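Local coordinates for possible metal-dependent hydrolase (Veillonella parvula, PDB 3RPC), which is probably a metal-dependent hydrolase of the metallo-beta-lactamase superfamily, carrying a two-zinc centre, though its substrate is not established, at residues 74-79 / 224-229; 242-247 / 251-256. All coordinates share one frame; numbering follows the deposited sequence.

Contact 1: 74-79 / 224-229; sequences HLDHWD and AVHMDT. With ZN (zinc ion), chain F; ZN (zinc ion), chain E.
Asp76 and His226 meet at a zinc ion while their backbones stay well apart, the closest pair of CA atoms, Asp76 and Thr229, being separated by 9.0 Å. His72, His74, Asp76 and His77 form the HxHxDH motif of the metallo-beta-lactamase superfamily. His226 follows strand 221-225 and has left-handed helical backbone angles. Its CG stands anti to the backbone N (chi1 -155°), carrying the imidazole across to the loop, where NE2 binds the zinc of chain F at 2.3 Å. Asp76 OD2 holds the same ion at 2.4 Å, its carboxylate plane 77° from the His226 ring. His77 NE2 is the third protein ligand given by these segments, 2.2 Å from that zinc; its ring meets the His226 ring rim to rim, with planes 43° apart. The other ring nitrogen, His77 ND1, is hydrogen-bonded to Asp27 OD2, a second-shell partner that, with the zinc bond, would hold the ring's rotation. Asp168 completes the protein ligands of this zinc and also binds the chain E ion, which His74 ND1 reaches together with His72 and His132. Water 1 bridges the ions, 2.3 Å from the chain F zinc and 2.0 Å from the chain E zinc, and donates to Asp76 OD1 at 2.6 Å. One aspartate thus ligates a metal and accepts a hydrogen bond from the bridging water, a geometry consistent with metal-activated water as the nucleophile of a hydrolase.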
# COMPACT_ATOMS: atom_id res chain seq x y z
N HIS A 74 -3.80 2.73 -16.96
CA HIS A 74 -4.38 1.68 -17.78
C HIS A 74 -5.32 2.32 -18.82
O HIS A 74 -5.97 3.33 -18.54
CB HIS A 74 -5.17 0.68 -16.93
CG HIS A 74 -4.31 -0.38 -16.31
ND1 HIS A 74 -4.79 -1.27 -15.37
CD2 HIS A 74 -3.01 -0.69 -16.49
CE1 HIS A 74 -3.82 -2.08 -15.00
NE2 HIS A 74 -2.73 -1.75 -15.66
N LEU A 75 -5.39 1.71 -20.00
CA LEU A 75 -6.19 2.22 -21.11
C LEU A 75 -7.60 2.61 -20.72
O LEU A 75 -8.12 3.64 -21.18
CB LEU A 75 -6.22 1.19 -22.24
CG LEU A 75 -7.04 1.54 -23.49
CD1 LEU A 75 -6.44 2.76 -24.15
CD2 LEU A 75 -7.06 0.37 -24.46
N ASP A 76 -8.25 1.78 -19.91
CA ASP A 76 -9.65 2.01 -19.56
C ASP A 76 -9.84 3.07 -18.49
O ASP A 76 -10.95 3.24 -17.98
CB ASP A 76 -10.36 0.70 -19.20
CG ASP A 76 -9.74 0.02 -17.99
OD1 ASP A 76 -8.51 -0.17 -17.99
OD2 ASP A 76 -10.50 -0.35 -17.06
N HIS A 77 -8.76 3.79 -18.16
CA HIS A 77 -8.81 4.93 -17.24
C HIS A 77 -8.14 6.19 -17.80
O HIS A 77 -8.23 7.25 -17.21
CB HIS A 77 -8.16 4.55 -15.91
CG HIS A 77 -8.87 3.42 -15.24
ND1 HIS A 77 -9.70 3.60 -14.15
CD2 HIS A 77 -8.92 2.10 -15.54
CE1 HIS A 77 -10.22 2.43 -13.80
NE2 HIS A 77 -9.76 1.51 -14.63
N TRP A 78 -7.46 6.05 -18.94
CA TRP A 78 -6.68 7.14 -19.51
C TRP A 78 -6.31 6.74 -20.93
O TRP A 78 -5.48 5.84 -21.13
CB TRP A 78 -5.41 7.40 -18.69
CG TRP A 78 -4.57 8.56 -19.18
CD1 TRP A 78 -3.34 8.50 -19.77
CD2 TRP A 78 -4.92 9.94 -19.13
NE1 TRP A 78 -2.90 9.76 -20.08
CE2 TRP A 78 -3.85 10.67 -19.70
CE3 TRP A 78 -6.04 10.64 -18.66
CZ2 TRP A 78 -3.87 12.06 -19.81
CZ3 TRP A 78 -6.06 12.02 -18.76
CH2 TRP A 78 -4.98 12.72 -19.34
N ASP A 79 -6.93 7.36 -21.92
CA ASP A 79 -6.71 6.91 -23.29
C ASP A 79 -6.34 8.05 -24.24
O ASP A 79 -6.37 9.22 -23.85
CB ASP A 79 -7.91 6.09 -23.82
CG ASP A 79 -9.13 6.94 -24.14
OD1 ASP A 79 -9.29 8.03 -23.54
OD2 ASP A 79 -9.94 6.48 -24.97
N ALA A 224 -21.86 1.79 -7.48
CA ALA A 224 -21.13 0.76 -8.19
C ALA A 224 -20.96 1.09 -9.67
O ALA A 224 -21.95 1.36 -10.37
CB ALA A 224 -21.83 -0.60 -8.03
N VAL A 225 -19.72 1.07 -10.13
CA VAL A 225 -19.39 1.44 -11.51
C VAL A 225 -18.37 0.46 -12.12
O VAL A 225 -18.18 -0.64 -11.59
CB VAL A 225 -18.87 2.90 -11.60
CG1 VAL A 225 -19.95 3.86 -11.11
CG2 VAL A 225 -17.58 3.08 -10.80
N HIS A 226 -17.72 0.85 -13.21
CA HIS A 226 -16.73 0.02 -13.91
C HIS A 226 -17.37 -1.21 -14.55
O HIS A 226 -16.81 -2.31 -14.55
CB HIS A 226 -15.58 -0.37 -12.95
CG HIS A 226 -14.28 -0.69 -13.65
ND1 HIS A 226 -14.16 -1.70 -14.57
CD2 HIS A 226 -13.05 -0.13 -13.54
CE1 HIS A 226 -12.91 -1.75 -15.01
NE2 HIS A 226 -12.22 -0.81 -14.40
N MSE A 227 -18.55 -1.02 -15.14
CA MSE A 227 -19.28 -2.13 -15.74
C MSE A 227 -19.76 -1.86 -17.16
O MSE A 227 -19.83 -0.70 -17.60
CB MSE A 227 -20.47 -2.50 -14.86
CG MSE A 227 -20.03 -3.12 -13.54
SE MSE A 227 -21.47 -3.48 -12.28
CE MSE A 227 -21.73 -1.67 -11.63
N ASP A 228 -20.08 -2.95 -17.85
CA ASP A 228 -20.76 -2.91 -19.15
C ASP A 228 -20.00 -2.08 -20.19
O ASP A 228 -20.63 -1.48 -21.07
CB ASP A 228 -22.19 -2.37 -18.99
CG ASP A 228 -23.06 -3.19 -18.04
OD1 ASP A 228 -22.63 -4.26 -17.58
OD2 ASP A 228 -24.19 -2.74 -17.75
N THR A 229 -18.68 -2.05 -20.11
CA THR A 229 -17.88 -1.23 -21.03
C THR A 229 -16.68 -1.98 -21.60
O THR A 229 -16.55 -2.11 -22.83
CB THR A 229 -17.39 0.06 -20.35
OG1 THR A 229 -18.49 0.73 -19.74
CG2 THR A 229 -16.73 0.99 -21.38
ZN ZN F . -9.98 -0.68 -14.73
ZN ZN E . -6.72 -0.96 -14.09
O HOH W 1 -7.93 -1.13 -15.68
O HOH W 2 -10.03 -3.25 -14.72

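Contact 2: 242-247 / 251-256; sequences KFIKGN and SHVAVP
Phe243 O accepts two donors from Asn247, the backbone N at 3.0 Å and the side-chain ND2 at 3.1 Å, which reach it from opposite faces of the carbonyl plane. They close the last turn of helix 237-246, the helical arm of a beta-alpha-beta unit running from strand 221-225 to strand 253-254. The ND2 bond is bent, with an N-H...O angle of 138°, and the same nitrogen lies 3.3 Å above the Phe243 ring plane, offset toward its rim. One residue further on, Ile244 turns toward the strand and makes every approach from 242-247; the side-chain packing is apolar. With CG1 set between the backbone N and the carbonyl carbon (chi1 64°) and an extended chi2, the two branches part company: CG2 packs on the isopropyl group of Val253, 4.0 Å from its CB, while CD1 reaches obliquely across to the Val253 carbonyl and the Val255 side chain. Val253 also touches Ile210 and Val214, and so packs against both helix 237-246 and helix 207-216 at this edge of the sheet. Arg241 NH2, from helix 237-246, is hydrogen-bonded to Val255 O. The Ile244 CD1 methyl lies 3.6 Å from Val253 O and 4.0 Å from Val255 CG2.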
# COMPACT_ATOMS: atom_id res chain seq x y z
N LYS A 242 -29.33 -7.88 -9.50
CA LYS A 242 -29.92 -9.10 -8.95
C LYS A 242 -29.40 -9.33 -7.53
O LYS A 242 -30.15 -9.67 -6.61
CB LYS A 242 -29.58 -10.31 -9.83
CG LYS A 242 -30.20 -11.62 -9.31
CD LYS A 242 -30.09 -12.77 -10.32
CE LYS A 242 -28.64 -13.18 -10.57
NZ LYS A 242 -28.58 -14.46 -11.37
N PHE A 243 -28.10 -9.13 -7.35
CA PHE A 243 -27.45 -9.38 -6.08
C PHE A 243 -27.98 -8.44 -5.00
O PHE A 243 -28.31 -8.87 -3.90
CB PHE A 243 -25.94 -9.23 -6.25
CG PHE A 243 -25.16 -9.37 -4.97
CD1 PHE A 243 -24.78 -10.62 -4.52
CD2 PHE A 243 -24.78 -8.25 -4.25
CE1 PHE A 243 -24.04 -10.75 -3.35
CE2 PHE A 243 -24.05 -8.37 -3.07
CZ PHE A 243 -23.68 -9.62 -2.63
N ILE A 244 -28.02 -7.14 -5.30
CA ILE A 244 -28.46 -6.20 -4.28
C ILE A 244 -29.95 -6.34 -3.96
O ILE A 244 -30.37 -6.14 -2.82
CB ILE A 244 -28.06 -4.73 -4.60
CG1 ILE A 244 -28.75 -4.23 -5.88
CG2 ILE A 244 -26.53 -4.62 -4.70
CD1 ILE A 244 -28.40 -2.77 -6.23
N LYS A 245 -30.75 -6.70 -4.96
CA LYS A 245 -32.15 -6.99 -4.70
C LYS A 245 -32.29 -8.21 -3.78
O LYS A 245 -32.98 -8.15 -2.76
CB LYS A 245 -32.90 -7.22 -6.02
CG LYS A 245 -34.40 -7.41 -5.85
CD LYS A 245 -35.09 -7.50 -7.21
CE LYS A 245 -36.56 -7.83 -7.06
NZ LYS A 245 -37.28 -6.80 -6.26
N GLY A 246 -31.62 -9.31 -4.13
CA GLY A 246 -31.75 -10.54 -3.35
C GLY A 246 -31.24 -10.41 -1.93
O GLY A 246 -31.68 -11.15 -1.04
N ASN A 247 -30.31 -9.49 -1.70
CA ASN A 247 -29.77 -9.25 -0.37
C ASN A 247 -30.40 -8.08 0.37
O ASN A 247 -29.98 -7.73 1.48
CB ASN A 247 -28.25 -9.09 -0.41
CG ASN A 247 -27.55 -10.40 -0.60
OD1 ASN A 247 -27.61 -11.27 0.28
ND2 ASN A 247 -26.90 -10.58 -1.74
N SER A 251 -31.30 -0.01 -1.04
CA SER A 251 -31.30 1.34 -0.50
C SER A 251 -29.88 1.84 -0.23
O SER A 251 -29.65 3.05 -0.07
CB SER A 251 -32.11 1.43 0.79
OG SER A 251 -33.49 1.22 0.53
N HIS A 252 -28.92 0.91 -0.17
CA HIS A 252 -27.53 1.23 0.14
C HIS A 252 -26.66 1.39 -1.10
O HIS A 252 -25.63 2.05 -1.05
CB HIS A 252 -26.90 0.13 0.99
CG HIS A 252 -27.55 -0.06 2.32
ND1 HIS A 252 -27.00 0.40 3.50
CD2 HIS A 252 -28.70 -0.70 2.66
CE1 HIS A 252 -27.79 0.07 4.51
NE2 HIS A 252 -28.82 -0.59 4.03
N VAL A 253 -27.07 0.76 -2.20
CA VAL A 253 -26.21 0.63 -3.38
C VAL A 253 -26.88 1.15 -4.65
O VAL A 253 -27.92 0.62 -5.07
CB VAL A 253 -25.83 -0.84 -3.64
CG1 VAL A 253 -24.87 -0.93 -4.84
CG2 VAL A 253 -25.19 -1.45 -2.39
N ALA A 254 -26.28 2.18 -5.24
CA ALA A 254 -26.74 2.71 -6.52
C ALA A 254 -25.95 2.08 -7.65
O ALA A 254 -24.74 1.83 -7.52
CB ALA A 254 -26.59 4.22 -6.55
N VAL A 255 -26.62 1.82 -8.77
CA VAL A 255 -25.98 1.33 -9.98
C VAL A 255 -26.35 2.29 -11.10
O VAL A 255 -27.30 2.04 -11.85
CB VAL A 255 -26.44 -0.10 -10.32
CG1 VAL A 255 -25.66 -0.65 -11.50
CG2 VAL A 255 -26.30 -1.02 -9.11
N PRO A 256 -25.62 3.40 -11.21
CA PRO A 256 -26.06 4.42 -12.17
C PRO A 256 -25.86 4.00 -13.62
O PRO A 256 -24.91 3.30 -13.95
CB PRO A 256 -25.15 5.62 -11.86
CG PRO A 256 -23.90 4.97 -11.28
CD PRO A 256 -24.44 3.84 -10.44

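One segment of each contact belongs to the same sheet, where strand 221-225, leading into contact 1, lies parallel beside strand 253-254 of contact 2; 74-79 comes from the loop after strand 67-69. The contact centres are 20 Å apart, yet the join is direct: Ala224 N is 2.9 Å from Ala254 O, a probable hydrogen bond two residues before the zinc ligand His226. Packing accompanies it, with Met227 CE 4.1 Å from Val255 CG1. Contact 1, whose centre is about 7 Å from the centre of the chain, supplies part of the two-zinc site; contact 2, about 19 Å from it, packs helix 237-246 against 253-254, an outermost strand of the sheet within this chain. Asp228 and Pro256 O both bond to Arg237.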